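Local structure of MHC class I antigen (7CPO) at residues V49-K54 / E179-T184; P60-R65 / Q171-Y176; H5-F10 / E164-W169; S25-G28 / Q33-V36; L234-P237 / Y243-W246. The protein probably presents short peptides to T cells in a groove built from its alpha 1 and alpha 2 domains, in complex with beta2-microglobulin. One frame throughout, in Å; residues are numbered along the deposited sequence.

Interaction 1. Residues V49-K54 / E179-T184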
# COMPACT_ATOMS: atom_id res chain seq x y z
N VAL A 49 -14.96 5.29 -2.62
CA VAL A 49 -14.97 5.77 -4.01
C VAL A 49 -16.42 5.84 -4.46
O VAL A 49 -17.29 5.18 -3.91
CB VAL A 49 -14.15 4.85 -4.95
CG1 VAL A 49 -12.70 4.81 -4.54
CG2 VAL A 49 -14.72 3.43 -4.99
N PRO A 50 -16.70 6.66 -5.48
CA PRO A 50 -18.11 6.86 -5.85
C PRO A 50 -18.76 5.63 -6.45
O PRO A 50 -19.98 5.45 -6.33
CB PRO A 50 -18.05 8.02 -6.86
CG PRO A 50 -16.77 8.70 -6.59
CD PRO A 50 -15.82 7.61 -6.18
N TRP A 51 -18.00 4.78 -7.11
CA TRP A 51 -18.63 3.77 -7.94
C TRP A 51 -19.16 2.58 -7.14
O TRP A 51 -20.03 1.86 -7.64
CB TRP A 51 -17.66 3.30 -9.03
CG TRP A 51 -16.28 2.81 -8.59
CD1 TRP A 51 -15.08 3.48 -8.72
CD2 TRP A 51 -15.95 1.52 -8.02
NE1 TRP A 51 -14.04 2.70 -8.26
CE2 TRP A 51 -14.54 1.50 -7.82
CE3 TRP A 51 -16.70 0.40 -7.64
CZ2 TRP A 51 -13.88 0.39 -7.26
CZ3 TRP A 51 -16.04 -0.71 -7.08
CH2 TRP A 51 -14.64 -0.70 -6.90
N ILE A 52 -18.69 2.38 -5.90
CA ILE A 52 -19.14 1.21 -5.14
C ILE A 52 -20.61 1.34 -4.72
O ILE A 52 -21.24 0.32 -4.42
CB ILE A 52 -18.21 0.95 -3.94
CG1 ILE A 52 -18.55 -0.37 -3.23
CG2 ILE A 52 -18.21 2.12 -2.95
CD1 ILE A 52 -18.64 -1.56 -4.13
N SER A 53 -21.19 2.55 -4.74
CA SER A 53 -22.61 2.64 -4.40
C SER A 53 -23.49 1.96 -5.44
O SER A 53 -24.66 1.67 -5.16
CB SER A 53 -23.05 4.09 -4.21
OG SER A 53 -22.95 4.82 -5.42
N LYS A 54 -22.96 1.68 -6.63
CA LYS A 54 -23.75 0.94 -7.60
C LYS A 54 -24.15 -0.45 -7.09
O LYS A 54 -25.08 -1.06 -7.64
CB LYS A 54 -22.97 0.80 -8.90
CG LYS A 54 -22.67 2.11 -9.62
CD LYS A 54 -21.94 1.78 -10.92
CE LYS A 54 -21.49 3.04 -11.63
NZ LYS A 54 -20.61 2.73 -12.77
N GLU A 179 -14.35 3.03 -15.30
CA GLU A 179 -13.94 4.35 -15.78
C GLU A 179 -12.72 4.87 -15.03
O GLU A 179 -11.88 5.54 -15.63
CB GLU A 179 -15.10 5.35 -15.66
CG GLU A 179 -16.47 4.79 -16.06
CD GLU A 179 -17.14 3.81 -15.01
OE1 GLU A 179 -16.79 3.80 -13.79
OE2 GLU A 179 -18.03 3.04 -15.45
N THR A 180 -12.60 4.56 -13.75
CA THR A 180 -11.40 4.97 -13.04
C THR A 180 -10.42 3.83 -12.80
O THR A 180 -9.21 4.07 -12.78
CB THR A 180 -11.77 5.63 -11.70
OG1 THR A 180 -12.48 4.71 -10.88
CG2 THR A 180 -12.65 6.83 -11.95
N LEU A 181 -10.90 2.59 -12.67
CA LEU A 181 -10.01 1.46 -12.42
C LEU A 181 -9.13 1.13 -13.62
O LEU A 181 -8.00 0.65 -13.46
CB LEU A 181 -10.81 0.23 -12.02
CG LEU A 181 -11.47 0.27 -10.64
CD1 LEU A 181 -12.54 -0.83 -10.55
CD2 LEU A 181 -10.41 0.11 -9.56
N LEU A 182 -9.63 1.37 -14.83
CA LEU A 182 -8.93 0.97 -16.05
C LEU A 182 -8.45 2.17 -16.85
O LEU A 182 -8.07 2.02 -18.01
CB LEU A 182 -9.84 0.07 -16.88
CG LEU A 182 -10.44 -1.07 -16.03
CD1 LEU A 182 -11.47 -1.85 -16.79
CD2 LEU A 182 -9.36 -1.99 -15.48
N ARG A 183 -8.45 3.35 -16.25
CA ARG A 183 -7.94 4.54 -16.91
C ARG A 183 -6.41 4.47 -17.03
O ARG A 183 -5.74 3.65 -16.40
CB ARG A 183 -8.34 5.79 -16.14
CG ARG A 183 -7.44 6.07 -14.92
CD ARG A 183 -8.06 7.17 -14.05
NE ARG A 183 -7.13 7.71 -13.06
CZ ARG A 183 -6.74 7.09 -11.95
NH1 ARG A 183 -7.19 5.88 -11.65
NH2 ARG A 183 -5.90 7.70 -11.13
N THR A 184 -5.86 5.34 -17.87
CA THR A 184 -4.42 5.54 -17.91
C THR A 184 -4.16 7.03 -17.76
O THR A 184 -4.87 7.85 -18.34
CB THR A 184 -3.76 5.01 -19.21
OG1 THR A 184 -4.14 5.86 -20.31
CG2 THR A 184 -4.20 3.58 -19.52

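Interaction 2. Residues P60-R65 / Q171-Y176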
# COMPACT_ATOMS: atom_id res chain seq x y z
N PRO A 60 -29.21 -3.89 -1.55
CA PRO A 60 -29.37 -2.76 -0.63
C PRO A 60 -28.86 -3.05 0.78
O PRO A 60 -28.72 -2.11 1.57
CB PRO A 60 -30.88 -2.50 -0.64
CG PRO A 60 -31.47 -3.85 -0.99
CD PRO A 60 -30.51 -4.44 -1.98
N ASP A 61 -28.54 -4.30 1.11
CA ASP A 61 -28.05 -4.65 2.43
C ASP A 61 -26.53 -4.77 2.50
O ASP A 61 -25.99 -5.12 3.55
CB ASP A 61 -28.67 -5.96 2.90
CG ASP A 61 -30.19 -5.91 2.94
OD1 ASP A 61 -30.82 -6.39 1.98
OD2 ASP A 61 -30.73 -5.36 3.93
N TYR A 62 -25.85 -4.46 1.39
CA TYR A 62 -24.40 -4.59 1.29
C TYR A 62 -23.66 -3.95 2.47
O TYR A 62 -22.76 -4.56 3.06
CB TYR A 62 -23.95 -3.96 -0.03
CG TYR A 62 -22.48 -4.07 -0.33
CD1 TYR A 62 -21.95 -5.21 -0.94
CD2 TYR A 62 -21.61 -3.01 -0.06
CE1 TYR A 62 -20.59 -5.30 -1.25
CE2 TYR A 62 -20.25 -3.08 -0.37
CZ TYR A 62 -19.75 -4.23 -0.97
OH TYR A 62 -18.41 -4.30 -1.26
N TRP A 63 -24.03 -2.72 2.83
CA TRP A 63 -23.28 -2.00 3.86
C TRP A 63 -23.54 -2.57 5.25
O TRP A 63 -22.61 -2.67 6.07
CB TRP A 63 -23.62 -0.51 3.78
CG TRP A 63 -23.30 0.03 2.42
CD1 TRP A 63 -24.18 0.44 1.46
CD2 TRP A 63 -21.99 0.15 1.83
NE1 TRP A 63 -23.51 0.84 0.33
CE2 TRP A 63 -22.16 0.66 0.53
CE3 TRP A 63 -20.69 -0.10 2.29
CZ2 TRP A 63 -21.08 0.91 -0.32
CZ3 TRP A 63 -19.63 0.15 1.45
CH2 TRP A 63 -19.83 0.65 0.16
N GLU A 64 -24.78 -2.98 5.55
CA GLU A 64 -25.05 -3.59 6.84
C GLU A 64 -24.35 -4.94 6.97
O GLU A 64 -23.72 -5.23 7.99
CB GLU A 64 -26.55 -3.75 7.09
CG GLU A 64 -27.31 -2.45 7.20
CD GLU A 64 -26.77 -1.51 8.28
OE1 GLU A 64 -26.47 -1.96 9.42
OE2 GLU A 64 -26.65 -0.30 7.96
N ARG A 65 -24.47 -5.79 5.94
CA ARG A 65 -23.86 -7.12 6.01
C ARG A 65 -22.35 -7.02 6.21
O ARG A 65 -21.80 -7.63 7.13
CB ARG A 65 -24.19 -7.93 4.75
CG ARG A 65 -23.90 -9.44 4.88
CD ARG A 65 -24.67 -10.22 3.82
NE ARG A 65 -24.35 -9.64 2.54
CZ ARG A 65 -25.22 -9.12 1.70
NH1 ARG A 65 -26.51 -9.16 1.97
NH2 ARG A 65 -24.79 -8.58 0.57
N GLN A 171 -15.46 -9.28 -10.38
CA GLN A 171 -15.97 -8.99 -11.71
C GLN A 171 -17.08 -7.94 -11.68
O GLN A 171 -17.18 -7.14 -12.60
CB GLN A 171 -16.47 -10.28 -12.36
CG GLN A 171 -15.37 -11.23 -12.78
CD GLN A 171 -15.87 -12.65 -12.88
OE1 GLN A 171 -16.94 -12.98 -12.36
NE2 GLN A 171 -15.13 -13.51 -13.58
N ARG A 172 -17.90 -7.93 -10.63
CA ARG A 172 -18.88 -6.86 -10.48
C ARG A 172 -18.18 -5.53 -10.28
O ARG A 172 -18.56 -4.52 -10.89
CB ARG A 172 -19.82 -7.12 -9.31
CG ARG A 172 -21.11 -7.78 -9.66
CD ARG A 172 -21.90 -8.14 -8.41
NE ARG A 172 -22.56 -9.42 -8.62
CZ ARG A 172 -22.39 -10.51 -7.88
NH1 ARG A 172 -21.58 -10.51 -6.81
NH2 ARG A 172 -23.05 -11.61 -8.20
N TYR A 173 -17.17 -5.50 -9.40
CA TYR A 173 -16.51 -4.24 -9.08
C TYR A 173 -15.83 -3.66 -10.31
O TYR A 173 -15.93 -2.45 -10.56
CB TYR A 173 -15.50 -4.47 -7.95
CG TYR A 173 -16.13 -4.86 -6.62
CD1 TYR A 173 -17.45 -4.52 -6.33
CD2 TYR A 173 -15.40 -5.56 -5.66
CE1 TYR A 173 -18.03 -4.88 -5.10
CE2 TYR A 173 -15.97 -5.90 -4.43
CZ TYR A 173 -17.28 -5.56 -4.16
OH TYR A 173 -17.85 -5.90 -2.96
N LEU A 174 -15.18 -4.50 -11.11
CA LEU A 174 -14.45 -4.01 -12.27
C LEU A 174 -15.38 -3.30 -13.24
O LEU A 174 -15.02 -2.26 -13.80
CB LEU A 174 -13.75 -5.16 -12.98
CG LEU A 174 -12.43 -5.62 -12.35
CD1 LEU A 174 -12.04 -6.95 -12.94
CD2 LEU A 174 -11.35 -4.57 -12.61
N ASN A 175 -16.59 -3.83 -13.43
CA ASN A 175 -17.55 -3.15 -14.28
C ASN A 175 -18.03 -1.85 -13.63
O ASN A 175 -18.09 -0.81 -14.28
CB ASN A 175 -18.74 -4.06 -14.58
CG ASN A 175 -19.86 -3.31 -15.29
OD1 ASN A 175 -19.68 -2.85 -16.41
ND2 ASN A 175 -20.99 -3.16 -14.63
N TYR A 176 -18.38 -1.92 -12.34
CA TYR A 176 -18.81 -0.74 -11.60
C TYR A 176 -17.82 0.40 -11.76
O TYR A 176 -18.20 1.53 -12.08
CB TYR A 176 -18.96 -1.06 -10.12
CG TYR A 176 -20.16 -1.89 -9.77
CD1 TYR A 176 -21.17 -2.11 -10.70
CD2 TYR A 176 -20.27 -2.48 -8.51
CE1 TYR A 176 -22.28 -2.87 -10.36
CE2 TYR A 176 -21.36 -3.24 -8.17
CZ TYR A 176 -22.36 -3.44 -9.10
OH TYR A 176 -23.44 -4.22 -8.74

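Interaction 3. Residues H5-F10 / E164-W169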
# COMPACT_ATOMS: atom_id res chain seq x y z
N HIS A 5 -6.30 -8.86 -12.61
CA HIS A 5 -6.95 -8.00 -11.63
C HIS A 5 -7.19 -8.76 -10.34
O HIS A 5 -7.32 -9.99 -10.32
CB HIS A 5 -8.29 -7.46 -12.15
CG HIS A 5 -8.16 -6.64 -13.38
ND1 HIS A 5 -7.71 -5.33 -13.36
CD2 HIS A 5 -8.38 -6.94 -14.68
CE1 HIS A 5 -7.68 -4.86 -14.59
NE2 HIS A 5 -8.07 -5.82 -15.41
N SER A 6 -7.31 -8.01 -9.25
CA SER A 6 -7.41 -8.63 -7.94
C SER A 6 -8.33 -7.82 -7.04
O SER A 6 -8.47 -6.60 -7.19
CB SER A 6 -6.03 -8.76 -7.31
OG SER A 6 -5.49 -7.46 -7.13
N MET A 7 -8.96 -8.52 -6.11
CA MET A 7 -9.63 -7.92 -4.97
C MET A 7 -8.92 -8.39 -3.70
O MET A 7 -8.68 -9.59 -3.53
CB MET A 7 -11.10 -8.31 -4.91
CG MET A 7 -11.81 -7.65 -3.74
SD MET A 7 -13.48 -8.23 -3.54
CE MET A 7 -13.24 -9.78 -2.69
N ARG A 8 -8.59 -7.45 -2.82
CA ARG A 8 -7.65 -7.71 -1.74
C ARG A 8 -8.15 -7.02 -0.47
O ARG A 8 -8.41 -5.81 -0.51
CB ARG A 8 -6.25 -7.19 -2.12
CG ARG A 8 -5.41 -8.12 -3.05
CD ARG A 8 -4.50 -7.41 -4.08
NE ARG A 8 -3.80 -6.25 -3.54
CZ ARG A 8 -3.96 -5.00 -3.98
NH1 ARG A 8 -4.80 -4.76 -4.99
NH2 ARG A 8 -3.31 -3.98 -3.43
N TYR A 9 -8.27 -7.77 0.63
CA TYR A 9 -8.58 -7.21 1.95
C TYR A 9 -7.38 -7.28 2.89
O TYR A 9 -6.65 -8.28 2.92
CB TYR A 9 -9.78 -7.92 2.59
CG TYR A 9 -11.07 -7.53 1.94
CD1 TYR A 9 -11.67 -6.30 2.22
CD2 TYR A 9 -11.70 -8.37 1.03
CE1 TYR A 9 -12.86 -5.92 1.62
CE2 TYR A 9 -12.89 -8.00 0.40
CZ TYR A 9 -13.46 -6.77 0.71
OH TYR A 9 -14.65 -6.39 0.11
N PHE A 10 -7.19 -6.24 3.70
CA PHE A 10 -6.06 -6.16 4.61
C PHE A 10 -6.58 -5.74 5.98
O PHE A 10 -7.09 -4.62 6.14
CB PHE A 10 -5.01 -5.16 4.13
CG PHE A 10 -4.45 -5.45 2.78
CD1 PHE A 10 -3.26 -6.18 2.66
CD2 PHE A 10 -5.08 -4.98 1.63
CE1 PHE A 10 -2.71 -6.43 1.39
CE2 PHE A 10 -4.55 -5.23 0.37
CZ PHE A 10 -3.34 -5.96 0.25
N GLU A 164 -14.86 -18.55 -5.98
CA GLU A 164 -16.08 -18.16 -6.67
C GLU A 164 -16.63 -16.83 -6.17
O GLU A 164 -16.75 -15.89 -6.95
CB GLU A 164 -17.09 -19.29 -6.55
CG GLU A 164 -16.60 -20.53 -7.31
CD GLU A 164 -17.09 -21.84 -6.73
OE1 GLU A 164 -18.14 -21.84 -6.04
OE2 GLU A 164 -16.40 -22.86 -6.96
N THR A 165 -16.94 -16.73 -4.87
CA THR A 165 -17.59 -15.54 -4.35
C THR A 165 -16.74 -14.30 -4.58
O THR A 165 -17.22 -13.29 -5.12
CB THR A 165 -17.91 -15.72 -2.86
OG1 THR A 165 -18.75 -16.85 -2.68
CG2 THR A 165 -18.62 -14.50 -2.32
N CYS A 166 -15.45 -14.39 -4.21
CA CYS A 166 -14.49 -13.29 -4.38
C CYS A 166 -14.35 -12.88 -5.85
O CYS A 166 -14.28 -11.69 -6.16
CB CYS A 166 -13.13 -13.72 -3.81
SG CYS A 166 -11.78 -12.48 -3.93
N ILE A 167 -14.28 -13.86 -6.75
CA ILE A 167 -14.14 -13.58 -8.18
C ILE A 167 -15.39 -12.90 -8.72
O ILE A 167 -15.31 -11.98 -9.54
CB ILE A 167 -13.83 -14.90 -8.93
CG1 ILE A 167 -12.44 -15.41 -8.56
CG2 ILE A 167 -13.97 -14.72 -10.44
CD1 ILE A 167 -11.29 -14.63 -9.24
N GLU A 168 -16.56 -13.35 -8.28
CA GLU A 168 -17.82 -12.76 -8.73
C GLU A 168 -17.94 -11.30 -8.29
O GLU A 168 -18.36 -10.44 -9.07
CB GLU A 168 -18.99 -13.58 -8.22
CG GLU A 168 -19.23 -14.81 -9.07
CD GLU A 168 -20.04 -15.87 -8.36
OE1 GLU A 168 -20.45 -15.63 -7.20
OE2 GLU A 168 -20.27 -16.94 -8.96
N TRP A 169 -17.56 -10.99 -7.05
CA TRP A 169 -17.57 -9.60 -6.63
C TRP A 169 -16.53 -8.79 -7.41
O TRP A 169 -16.81 -7.68 -7.87
CB TRP A 169 -17.34 -9.50 -5.14
CG TRP A 169 -18.58 -9.87 -4.37
CD1 TRP A 169 -18.78 -11.00 -3.65
CD2 TRP A 169 -19.79 -9.10 -4.29
NE1 TRP A 169 -20.03 -10.99 -3.11
CE2 TRP A 169 -20.67 -9.83 -3.48
CE3 TRP A 169 -20.21 -7.87 -4.80
CZ2 TRP A 169 -21.97 -9.38 -3.16
CZ3 TRP A 169 -21.50 -7.42 -4.49
CH2 TRP A 169 -22.36 -8.18 -3.68

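Interaction 4. Residues S25-G28 / Q33-V36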
# COMPACT_ATOMS: atom_id res chain seq x y z
N SER A 25 -7.82 -1.97 11.81
CA SER A 25 -7.85 -1.43 10.45
C SER A 25 -8.27 -2.52 9.46
O SER A 25 -7.84 -3.67 9.58
CB SER A 25 -6.47 -0.87 10.09
OG SER A 25 -6.53 -0.08 8.92
N TYR A 26 -9.11 -2.16 8.48
CA TYR A 26 -9.72 -3.12 7.56
C TYR A 26 -9.93 -2.41 6.23
O TYR A 26 -10.85 -1.60 6.11
CB TYR A 26 -11.05 -3.63 8.10
CG TYR A 26 -11.54 -5.01 7.67
CD1 TYR A 26 -12.14 -5.87 8.59
CD2 TYR A 26 -11.43 -5.46 6.35
CE1 TYR A 26 -12.61 -7.14 8.22
CE2 TYR A 26 -11.89 -6.73 5.97
CZ TYR A 26 -12.48 -7.56 6.93
OH TYR A 26 -12.92 -8.82 6.59
N VAL A 27 -9.13 -2.73 5.22
CA VAL A 27 -9.14 -1.98 3.96
C VAL A 27 -9.34 -2.94 2.78
O VAL A 27 -8.74 -4.02 2.73
CB VAL A 27 -7.84 -1.16 3.78
CG1 VAL A 27 -7.98 -0.25 2.59
CG2 VAL A 27 -7.55 -0.33 5.00
N GLY A 28 -10.15 -2.52 1.82
CA GLY A 28 -10.43 -3.30 0.63
C GLY A 28 -9.89 -2.60 -0.60
O GLY A 28 -10.03 -1.38 -0.75
N GLN A 33 -6.48 0.20 -5.99
CA GLN A 33 -7.40 1.31 -5.67
C GLN A 33 -8.22 0.91 -4.46
O GLN A 33 -8.92 -0.11 -4.48
CB GLN A 33 -8.33 1.65 -6.84
CG GLN A 33 -9.25 2.82 -6.56
CD GLN A 33 -9.94 3.34 -7.83
OE1 GLN A 33 -11.13 3.72 -7.81
NE2 GLN A 33 -9.20 3.36 -8.95
N GLU A 34 -8.14 1.70 -3.39
CA GLU A 34 -8.93 1.39 -2.22
C GLU A 34 -10.39 1.74 -2.49
O GLU A 34 -10.68 2.81 -3.03
CB GLU A 34 -8.40 2.16 -1.02
CG GLU A 34 -9.26 2.01 0.21
CD GLU A 34 -8.78 2.85 1.37
OE1 GLU A 34 -7.70 3.47 1.26
OE2 GLU A 34 -9.48 2.88 2.40
N PHE A 35 -11.31 0.84 -2.18
CA PHE A 35 -12.71 1.13 -2.44
C PHE A 35 -13.61 1.05 -1.22
O PHE A 35 -14.67 1.67 -1.22
CB PHE A 35 -13.27 0.23 -3.56
CG PHE A 35 -13.50 -1.23 -3.16
CD1 PHE A 35 -14.79 -1.69 -2.87
CD2 PHE A 35 -12.46 -2.14 -3.14
CE1 PHE A 35 -15.01 -3.02 -2.53
CE2 PHE A 35 -12.67 -3.46 -2.81
CZ PHE A 35 -13.96 -3.90 -2.49
N VAL A 36 -13.20 0.34 -0.16
CA VAL A 36 -13.96 0.28 1.08
C VAL A 36 -12.97 0.29 2.23
O VAL A 36 -11.81 -0.09 2.08
CB VAL A 36 -14.86 -0.98 1.18
CG1 VAL A 36 -16.08 -0.87 0.24
CG2 VAL A 36 -14.04 -2.26 0.89

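Interaction 5. Residues L234-P237 / Y243-W246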
# COMPACT_ATOMS: atom_id res chain seq x y z
N LEU A 234 11.35 5.32 -3.97
CA LEU A 234 10.15 4.51 -3.87
C LEU A 234 9.18 4.88 -4.98
O LEU A 234 9.17 6.00 -5.49
CB LEU A 234 9.49 4.74 -2.51
CG LEU A 234 10.41 4.54 -1.30
CD1 LEU A 234 9.72 5.04 -0.06
CD2 LEU A 234 10.83 3.07 -1.15
N VAL A 235 8.37 3.91 -5.38
CA VAL A 235 7.18 4.17 -6.18
C VAL A 235 6.07 4.47 -5.19
O VAL A 235 5.59 3.57 -4.49
CB VAL A 235 6.83 2.98 -7.08
CG1 VAL A 235 5.61 3.31 -7.91
CG2 VAL A 235 8.00 2.62 -7.99
N SER A 236 5.67 5.74 -5.11
CA SER A 236 4.86 6.22 -4.01
C SER A 236 3.57 6.85 -4.53
O SER A 236 3.55 7.47 -5.60
CB SER A 236 5.63 7.24 -3.16
OG SER A 236 6.11 8.32 -3.95
N PRO A 237 2.48 6.72 -3.77
CA PRO A 237 1.18 7.19 -4.26
C PRO A 237 0.94 8.67 -3.99
O PRO A 237 1.13 9.15 -2.87
CB PRO A 237 0.19 6.33 -3.47
CG PRO A 237 0.86 6.17 -2.15
CD PRO A 237 2.36 6.06 -2.46
N TYR A 243 0.84 7.93 -9.41
CA TYR A 243 2.08 7.54 -8.73
C TYR A 243 3.25 8.46 -9.04
O TYR A 243 3.26 9.19 -10.04
CB TYR A 243 2.47 6.09 -9.05
CG TYR A 243 1.52 5.13 -8.40
CD1 TYR A 243 1.71 4.71 -7.09
CD2 TYR A 243 0.38 4.71 -9.07
CE1 TYR A 243 0.81 3.88 -6.48
CE2 TYR A 243 -0.52 3.89 -8.47
CZ TYR A 243 -0.31 3.47 -7.18
OH TYR A 243 -1.23 2.63 -6.60
N TYR A 244 4.27 8.40 -8.18
CA TYR A 244 5.48 9.21 -8.32
C TYR A 244 6.72 8.38 -7.98
O TYR A 244 6.68 7.54 -7.08
CB TYR A 244 5.43 10.45 -7.41
CG TYR A 244 6.78 11.11 -7.17
CD1 TYR A 244 7.58 10.73 -6.10
CD2 TYR A 244 7.25 12.12 -8.02
CE1 TYR A 244 8.81 11.32 -5.87
CE2 TYR A 244 8.49 12.72 -7.80
CZ TYR A 244 9.26 12.31 -6.72
OH TYR A 244 10.48 12.88 -6.47
N THR A 245 7.82 8.66 -8.68
CA THR A 245 9.13 8.11 -8.33
C THR A 245 10.22 8.93 -9.01
O THR A 245 9.95 9.85 -9.79
CB THR A 245 9.23 6.63 -8.72
OG1 THR A 245 10.41 6.07 -8.16
CG2 THR A 245 9.27 6.48 -10.21
N TRP A 246 11.48 8.58 -8.71
CA TRP A 246 12.63 9.21 -9.35
C TRP A 246 13.75 8.19 -9.56
O TRP A 246 13.80 7.14 -8.92
CB TRP A 246 13.16 10.39 -8.54
CG TRP A 246 13.64 10.03 -7.17
CD1 TRP A 246 12.94 10.15 -6.00
CD2 TRP A 246 14.92 9.52 -6.82
NE1 TRP A 246 13.70 9.72 -4.94
CE2 TRP A 246 14.93 9.33 -5.42
CE3 TRP A 246 16.07 9.19 -7.55
CZ2 TRP A 246 16.04 8.83 -4.74
CZ3 TRP A 246 17.17 8.69 -6.87
CH2 TRP A 246 17.15 8.52 -5.48

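Interaction 1. Residues V49-K54 / E179-T184
Trp51 brings its indole up to Thr180 and Leu181 by placing CG between its own backbone N and carbonyl carbon (chi1 54°). Leu181 meets it with CG beside the backbone N (chi1 -71°). The contact belongs to the MHC class I alpha 1/alpha 2 platform: the loop between strand 44-47 and helix 62-87 lies against the short helix 178-181 near the end of the second groove helix. Leu181 CD1 sits 3.6 Å above one face of the indole, displaced to the rim, and comes within 3.8 Å of Trp51 CZ2. Val49 CG2, from the same loop as the tryptophan, lies 3.4 Å above the opposite face. A broad aromatic plate suits this place because it offers both faces to branched aliphatic side chains. Thr180 comes to the pyrrole part of the ring, its OG1 3.6 Å from Trp51 CD1, and the indole N-H goes to Gln33 OE1. On the exposed side, the extended chain of Lys54 and the bent one of Glu179 reach out from opposite directions. Their salt bridge is long, 3.7 Å from Lys54 NZ to Glu179 OE2, and the ammonium has a second partner in the carbonyl of Tyr176. Past the helix end the side chain of Arg183 turns back, and its NH1 gives Thr180 O a hydrogen bond of 2.9 Å in the guanidinium plane.

Interaction 2. Residues P60-R65 / Q171-Y176
Tyr62 and Tyr173 make the whole contact, meeting hydroxyl to hydroxyl from opposite walls of the groove. Tyr62 OH and Tyr173 OH lie 2.4 Å apart, a very short hydrogen bond in which either could be the donor and whose exact length is doubtful. Tyr62 has CG anti to its backbone N (chi1 -177°), which sends the ring across from the start of helix 62-87; its edge, near the ring plane, receives the hydroxyl of Tyr173. Tyr62 OH also bonds to Tyr45 OH, and Tyr173 OH to the backbone of the bound peptide, consistent with the A pocket of class I molecules, which holds the peptide's N-terminal end. Tyrosine suits both places, since the CA atoms are 13.0 Å apart and two long, flat side chains together span that gap while carrying polar groups to a buried meeting point. Helix 62-87 and the end of helix 152-176 are thus joined above the sheet, with Phe35 of strand 33-39 against both tyrosines and Met7 of strand 5-14 against Tyr173.

Interaction 3. Residues H5-F10 / E164-W169
Met7 of strand 5-14 and Cys166 of helix 152-176 bring their CA atoms to 7.3 Å, the nearest approach of the CA atoms of segments 5-10 and 164-169. Met7 extends straight from the strand, CG anti to its backbone N (chi1 -179°), and bends only at its last torsion (chi3 80°), which swings the methyl group against the helix. There Met7 CE is modelled 3.3 Å from Cys166 SG; so small a separation between a methyl and a sulfur is tight, and its exact value is doubtful at this resolution. The thioether has a looser neighbour one helical turn on, with Met7 SD 4.4 Å from Trp169 CB, while the indole itself leads off to the bound peptide. Methionine fits here because a slender, unbranched chain can thread from the strand to the helix. Its position also lets it pack on the peptide backbone and on Tyr161. Cys166 is committed through SG to the disulfide with Cys103 of strand 96-105, the bridge that ties the alpha 2 helix to the sheet floor in class I molecules. No hydrogen bond crosses between the segments: with the cysteine sulfur covalently occupied, what remains is apolar contact of a thioether with a disulfide and a methylene.

Interaction 4. Residues S25-G28 / Q33-V36
Val27 and Glu34 cross at about a right angle on one side of the hairpin, the valine methyl CG1 resting 3.4 Å from Glu34 CD. Glu34 is extended throughout, with CG anti to the backbone N (chi1 173°), which carries CG and the carboxylate across that methyl. This side faces beta2-microglobulin, whose Leu54 packs on Val27 and whose Asp53 lies close to Glu34 OE2. Around Gly28 the other side chains close in. Val36 CG2 reaches to 3.8 Å from Gly28 CA, and the Phe35 ring brings CD2 to 3.5 Å from Gly28 O. The same Val36 CG2 covers one face of the Phe35 ring near its rim, 3.6 Å above the plane. Glycine suits this place, for it puts no side chain among these groups. Gly28 N bonds to Val36 O at 3.0 Å and Gly28 O receives Phe35 N at 2.9 Å, and Phe35 and Val36 together stand opposite the one glycine, a classic beta bulge. Consistent with this, the N-to-C directions of the two short strand segments differ by 113°, well short of antiparallel. Such a bulged, twisted beta hairpin forms part of the floor of the MHC class I peptide-binding platform.

Interaction 5. Residues L234-P237 / Y243-W246
Tyr244 O is gripped twice by Ser236. The backbone Ser236 N gives it a nearly straight hydrogen bond of 2.9 Å (173° at the hydrogen), while Ser236 OG adds a longer one of 3.3 Å from above the carbonyl plane. The hydroxyl gets there because chi1 of 55° folds OG back over its own main chain; serine is small enough to do this and still offer OG to Gln8 of beta2-microglobulin. Tyr244 N completes the pair through Ser236 O at 2.8 Å. Beyond this backbone pair, Thr245 OG1 donates to Leu234 O over 2.9 Å, also from above the carbonyl plane; Leu234 O accepts from Gln8 of beta2-microglobulin as well. On the opposite face of the hairpin Pro237 CB meets Tyr243 CE1 at 3.9 Å, and Val235 packs on the same ring. On the serine face the Tyr244 ring turns its edge to Ser236 OG and stacks on Tyr10 of beta2-microglobulin. This is the antiparallel D-E hairpin of an immunoglobulin C1-set domain.

Interactions 1 to 4 gather at one end of the alpha 1/alpha 2 platform. Interactions 2 and 3 share helix 152-176, with centres 11 Å apart, and Tyr173 CE2 touches Met7 SD at 3.5 Å; both also reach the bound peptide. Interaction 4 supplies the neighbouring floor: Phe10 N and Val27 O probably hydrogen-bond at 2.9 Å, while Phe35 CZ lies 3.4 Å from Tyr173 CE2. Interaction 1 adjoins interaction 2, centres 12 Å apart, through a probable hydrogen bond of 2.8 Å from Lys54 NZ to Tyr176 O; Trp51 NE1 to Gln33 OE1 ties it to interaction 4. Interaction 5 stands apart in the immunoglobulin domain, its centre about 20 Å from that of interaction 4, yet both face beta2-microglobulin.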